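Local coordinates for 401aa long hypothetical glucose-1-phosphate thymidylyltransferase (Sulfolobus tokodaii, PDB 2GGO), which probably transfers nucleotidyl groups to sugar 1-phosphates and acetylates amino sugars, serving the synthesis of UDP-N-acetylglucosamine and UDP-N-acetylgalactosamine, at residues 133-144 with 188-199. Sequence-based numbering, arbitrary orientation.
Sequences LVLDNQNNLSKI and INLMAKDHRVKV
L141 drives its side chain into the angle between helix 188-194 and the strand that follows it. CG, anti to the backbone N (chi1 -172°), is carried toward I188, and chi2 of 81° parts the methyls: CD2 lies 3.8 Å from CG2 of I188 and also meets CB of A192, while CD1 reaches CG2 of V199 at 4.0 Å. V199 also meets L135, whose CD2 comes 3.8 Å from the V199 CB. A single backbone bond links the segments, L141 N to V197 O at 2.9 Å. On the outer side, K193 bends at chi2 and chi3 to bring NZ within 2.7 Å of S142 O, from above the carbonyl plane. The hairpin formed by 132-135 and 141-145 thus packs against helix 184-194 and strand 197-201, an outermost strand of the large mixed sheet in the GT-A-type nucleotidyltransferase domain. At its tip, D136 OD1 accepts from Q138 N at 2.7 Å in an Asx turn within the type I turn D136-N139. Farther along, V134 O accepts from both S142 N and K143 N, marking a classic beta bulge. Behind the apolar core, I188 and V199 rest on I119, and L133 touches N157, which probably binds N-acetyl-alpha-D-glucosamine 1-phosphate.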
loop_
_atom_site.group_PDB
_atom_site.type_symbol
_atom_site.label_atom_id
_atom_site.label_comp_id
_atom_site.label_asym_id
_atom_site.label_seq_id
_atom_site.Cartn_x
_atom_site.Cartn_y
_atom_site.Cartn_z
ATOM N N LEU A 133 -12.837 -4.028 18.515
ATOM C CA LEU A 133 -14.256 -4.395 18.433
ATOM C C LEU A 133 -14.770 -5.033 19.721
ATOM O O LEU A 133 -14.344 -6.133 20.092
ATOM C CB LEU A 133 -14.542 -5.318 17.232
ATOM C CG LEU A 133 -14.256 -4.904 15.778
ATOM C CD1 LEU A 133 -14.613 -6.058 14.870
ATOM C CD2 LEU A 133 -14.998 -3.653 15.339
ATOM N N VAL A 134 -15.689 -4.326 20.388
ATOM C CA VAL A 134 -16.374 -4.822 21.600
ATOM C C VAL A 134 -17.578 -5.692 21.210
ATOM O O VAL A 134 -18.610 -5.185 20.749
ATOM C CB VAL A 134 -16.863 -3.659 22.537
ATOM C CG1 VAL A 134 -17.082 -4.165 23.961
ATOM C CG2 VAL A 134 -15.891 -2.484 22.542
ATOM N N LEU A 135 -17.438 -6.998 21.387
ATOM C CA LEU A 135 -18.515 -7.919 21.055
ATOM C C LEU A 135 -19.465 -8.182 22.238
ATOM O O LEU A 135 -19.027 -8.671 23.286
ATOM C CB LEU A 135 -17.934 -9.243 20.560
ATOM C CG LEU A 135 -17.204 -9.290 19.224
ATOM C CD1 LEU A 135 -16.672 -10.691 19.001
ATOM C CD2 LEU A 135 -18.125 -8.874 18.089
ATOM N N ASP A 136 -20.756 -7.880 22.067
ATOM C CA ASP A 136 -21.776 -8.217 23.079
ATOM C C ASP A 136 -21.905 -9.735 23.350
ATOM O O ASP A 136 -21.313 -10.563 22.641
ATOM C CB ASP A 136 -23.138 -7.609 22.720
ATOM C CG ASP A 136 -23.817 -8.297 21.517
ATOM O OD1 ASP A 136 -23.776 -9.548 21.378
ATOM O OD2 ASP A 136 -24.432 -7.559 20.714
ATOM N N ASN A 137 -22.697 -10.081 24.369
ATOM C CA ASN A 137 -22.891 -11.478 24.818
ATOM C C ASN A 137 -23.228 -12.507 23.721
ATOM O O ASN A 137 -23.100 -13.717 23.932
ATOM C CB ASN A 137 -23.941 -11.540 25.952
ATOM C CG ASN A 137 -25.381 -11.223 25.471
ATOM O OD1 ASN A 137 -26.185 -12.140 25.221
ATOM N ND2 ASN A 137 -25.705 -9.925 25.354
ATOM N N GLN A 138 -23.658 -12.013 22.560
ATOM C CA GLN A 138 -24.127 -12.869 21.478
ATOM C C GLN A 138 -23.238 -12.767 20.247
ATOM O O GLN A 138 -23.448 -13.472 19.253
ATOM C CB GLN A 138 -25.560 -12.504 21.129
ATOM C CG GLN A 138 -26.477 -13.705 21.073
ATOM C CD GLN A 138 -27.702 -13.517 21.950
ATOM O OE1 GLN A 138 -28.080 -14.416 22.706
ATOM N NE2 GLN A 138 -28.322 -12.333 21.868
ATOM N N ASN A 139 -22.257 -11.871 20.332
ATOM C CA ASN A 139 -21.164 -11.740 19.356
ATOM C C ASN A 139 -21.453 -10.922 18.082
ATOM O O ASN A 139 -20.689 -10.957 17.114
ATOM C CB ASN A 139 -20.513 -13.105 19.054
ATOM C CG ASN A 139 -19.867 -13.735 20.293
ATOM O OD1 ASN A 139 -19.797 -13.110 21.361
ATOM N ND2 ASN A 139 -19.394 -14.978 20.152
ATOM N N ASN A 140 -22.551 -10.178 18.105
ATOM C CA ASN A 140 -22.731 -9.055 17.199
ATOM C C ASN A 140 -22.060 -7.841 17.844
ATOM O O ASN A 140 -21.487 -7.956 18.924
ATOM C CB ASN A 140 -24.215 -8.809 16.929
ATOM C CG ASN A 140 -24.952 -10.074 16.518
ATOM O OD1 ASN A 140 -24.513 -10.810 15.626
ATOM N ND2 ASN A 140 -26.079 -10.334 17.174
ATOM N N LEU A 141 -22.119 -6.680 17.204
ATOM C CA LEU A 141 -21.309 -5.561 17.661
ATOM C C LEU A 141 -21.933 -4.790 18.814
ATOM O O LEU A 141 -23.078 -4.339 18.715
ATOM C CB LEU A 141 -20.989 -4.601 16.511
ATOM C CG LEU A 141 -19.978 -3.489 16.809
ATOM C CD1 LEU A 141 -18.549 -4.008 16.711
ATOM C CD2 LEU A 141 -20.221 -2.290 15.900
ATOM N N SER A 142 -21.160 -4.642 19.892
ATOM C CA SER A 142 -21.515 -3.757 20.988
ATOM C C SER A 142 -21.023 -2.357 20.652
ATOM O O SER A 142 -21.820 -1.470 20.357
ATOM C CB SER A 142 -20.922 -4.260 22.299
ATOM O OG SER A 142 -21.673 -3.782 23.395
ATOM N N LYS A 143 -19.711 -2.157 20.669
ATOM C CA LYS A 143 -19.140 -0.884 20.195
ATOM C C LYS A 143 -17.729 -1.035 19.590
ATOM O O LYS A 143 -17.155 -2.130 19.620
ATOM C CB LYS A 143 -19.224 0.239 21.267
ATOM C CG LYS A 143 -18.477 0.001 22.602
ATOM C CD LYS A 143 -18.925 0.990 23.710
ATOM C CE LYS A 143 -20.174 0.499 24.479
ATOM N NZ LYS A 143 -20.841 1.517 25.355
ATOM N N ILE A 144 -17.203 0.046 19.008
ATOM C CA ILE A 144 -15.816 0.087 18.516
ATOM C C ILE A 144 -15.068 1.237 19.176
ATOM O O ILE A 144 -15.396 2.403 18.947
ATOM C CB ILE A 144 -15.720 0.282 16.975
ATOM C CG1 ILE A 144 -16.786 -0.544 16.234
ATOM C CG2 ILE A 144 -14.285 -0.014 16.479
ATOM C CD1 ILE A 144 -17.330 0.119 14.974
ATOM N N ILE A 188 -21.896 3.982 12.997
ATOM C CA ILE A 188 -22.074 2.538 13.168
ATOM C C ILE A 188 -22.293 2.196 14.643
ATOM O O ILE A 188 -22.926 1.181 14.970
ATOM C CB ILE A 188 -20.865 1.720 12.580
ATOM C CG1 ILE A 188 -20.916 1.700 11.043
ATOM C CG2 ILE A 188 -20.828 0.292 13.143
ATOM C CD1 ILE A 188 -19.688 1.100 10.376
ATOM N N ASN A 189 -21.779 3.052 15.528
ATOM C CA ASN A 189 -21.855 2.803 16.966
ATOM C C ASN A 189 -23.210 3.084 17.612
ATOM O O ASN A 189 -23.629 2.343 18.510
ATOM C CB ASN A 189 -20.709 3.483 17.704
ATOM C CG ASN A 189 -19.602 2.514 18.050
ATOM O OD1 ASN A 189 -18.445 2.895 18.178
ATOM N ND2 ASN A 189 -19.956 1.246 18.202
ATOM N N LEU A 190 -23.891 4.130 17.141
ATOM C CA LEU A 190 -25.287 4.386 17.513
ATOM C C LEU A 190 -26.226 3.332 16.920
ATOM O O LEU A 190 -27.125 2.840 17.602
ATOM C CB LEU A 190 -25.760 5.776 17.055
ATOM C CG LEU A 190 -24.863 6.984 16.753
ATOM C CD1 LEU A 190 -25.762 8.063 16.154
ATOM C CD2 LEU A 190 -24.063 7.507 17.967
ATOM N N MET A 191 -26.015 3.006 15.646
ATOM C CA MET A 191 -26.812 2.003 14.943
ATOM C C MET A 191 -26.723 0.638 15.619
ATOM O O MET A 191 -27.721 -0.070 15.712
ATOM C CB MET A 191 -26.392 1.910 13.468
ATOM C CG MET A 191 -27.343 1.084 12.590
ATOM S SD MET A 191 -26.785 0.793 10.890
ATOM C CE MET A 191 -25.493 -0.411 11.152
ATOM N N ALA A 192 -25.531 0.288 16.102
ATOM C CA ALA A 192 -25.297 -0.984 16.796
ATOM C C ALA A 192 -26.122 -1.125 18.090
ATOM O O ALA A 192 -26.303 -2.238 18.607
ATOM C CB ALA A 192 -23.796 -1.184 17.079
ATOM N N LYS A 193 -26.614 0.004 18.605
ATOM C CA LYS A 193 -27.485 0.001 19.782
ATOM C C LYS A 193 -28.921 -0.389 19.429
ATOM O O LYS A 193 -29.537 -1.215 20.117
ATOM C CB LYS A 193 -27.430 1.349 20.503
ATOM C CG LYS A 193 -26.036 1.674 21.037
ATOM C CD LYS A 193 -25.502 0.541 21.924
ATOM C CE LYS A 193 -23.987 0.364 21.808
ATOM N NZ LYS A 193 -23.566 -0.965 22.391
ATOM N N ASP A 194 -29.433 0.183 18.339
ATOM C CA ASP A 194 -30.779 -0.125 17.842
ATOM C C ASP A 194 -30.734 -1.389 16.978
ATOM O O ASP A 194 -31.472 -2.361 17.212
ATOM C CB ASP A 194 -31.333 1.048 17.015
ATOM C CG ASP A 194 -30.878 2.419 17.536
ATOM O OD1 ASP A 194 -30.039 2.487 18.471
ATOM O OD2 ASP A 194 -31.360 3.444 16.993
ATOM N N HIS A 195 -29.847 -1.360 15.981
ATOM C CA HIS A 195 -29.736 -2.437 15.016
ATOM C C HIS A 195 -28.670 -3.442 15.386
ATOM O O HIS A 195 -27.636 -3.112 15.992
ATOM C CB HIS A 195 -29.463 -1.887 13.623
ATOM C CG HIS A 195 -30.611 -1.125 13.049
ATOM N ND1 HIS A 195 -30.783 0.227 13.259
ATOM C CD2 HIS A 195 -31.648 -1.525 12.278
ATOM C CE1 HIS A 195 -31.878 0.628 12.639
ATOM N NE2 HIS A 195 -32.419 -0.415 12.032
ATOM N N ARG A 196 -28.957 -4.679 15.003
ATOM C CA ARG A 196 -28.039 -5.788 15.124
ATOM C C ARG A 196 -27.059 -5.699 13.946
ATOM O O ARG A 196 -27.462 -5.743 12.771
ATOM C CB ARG A 196 -28.853 -7.079 15.134
ATOM C CG ARG A 196 -28.226 -8.292 14.535
ATOM C CD ARG A 196 -29.333 -9.110 13.892
ATOM N NE ARG A 196 -28.876 -10.435 13.503
ATOM C CZ ARG A 196 -28.700 -11.444 14.353
ATOM N NH1 ARG A 196 -28.944 -11.289 15.656
ATOM N NH2 ARG A 196 -28.277 -12.617 13.900
ATOM N N VAL A 197 -25.780 -5.525 14.289
ATOM C CA VAL A 197 -24.680 -5.400 13.336
ATOM C C VAL A 197 -23.765 -6.619 13.501
ATOM O O VAL A 197 -22.950 -6.644 14.421
ATOM C CB VAL A 197 -23.883 -4.106 13.609
ATOM C CG1 VAL A 197 -22.883 -3.845 12.513
ATOM C CG2 VAL A 197 -24.807 -2.937 13.721
ATOM N N LYS A 198 -23.920 -7.633 12.644
ATOM C CA LYS A 198 -23.110 -8.870 12.702
ATOM C C LYS A 198 -21.619 -8.571 12.661
ATOM O O LYS A 198 -21.198 -7.499 12.244
ATOM C CB LYS A 198 -23.435 -9.793 11.527
ATOM C CG LYS A 198 -24.596 -10.736 11.726
ATOM C CD LYS A 198 -24.564 -11.901 10.701
ATOM C CE LYS A 198 -23.424 -12.910 10.977
ATOM N NZ LYS A 198 -23.464 -14.115 10.085
ATOM N N VAL A 199 -20.817 -9.514 13.105
ATOM C CA VAL A 199 -19.383 -9.373 12.999
ATOM C C VAL A 199 -18.866 -10.714 12.494
ATOM O O VAL A 199 -18.980 -11.739 13.194
ATOM C CB VAL A 199 -18.706 -8.931 14.349
ATOM C CG1 VAL A 199 -17.239 -9.314 14.396
ATOM C CG2 VAL A 199 -18.836 -7.432 14.569
#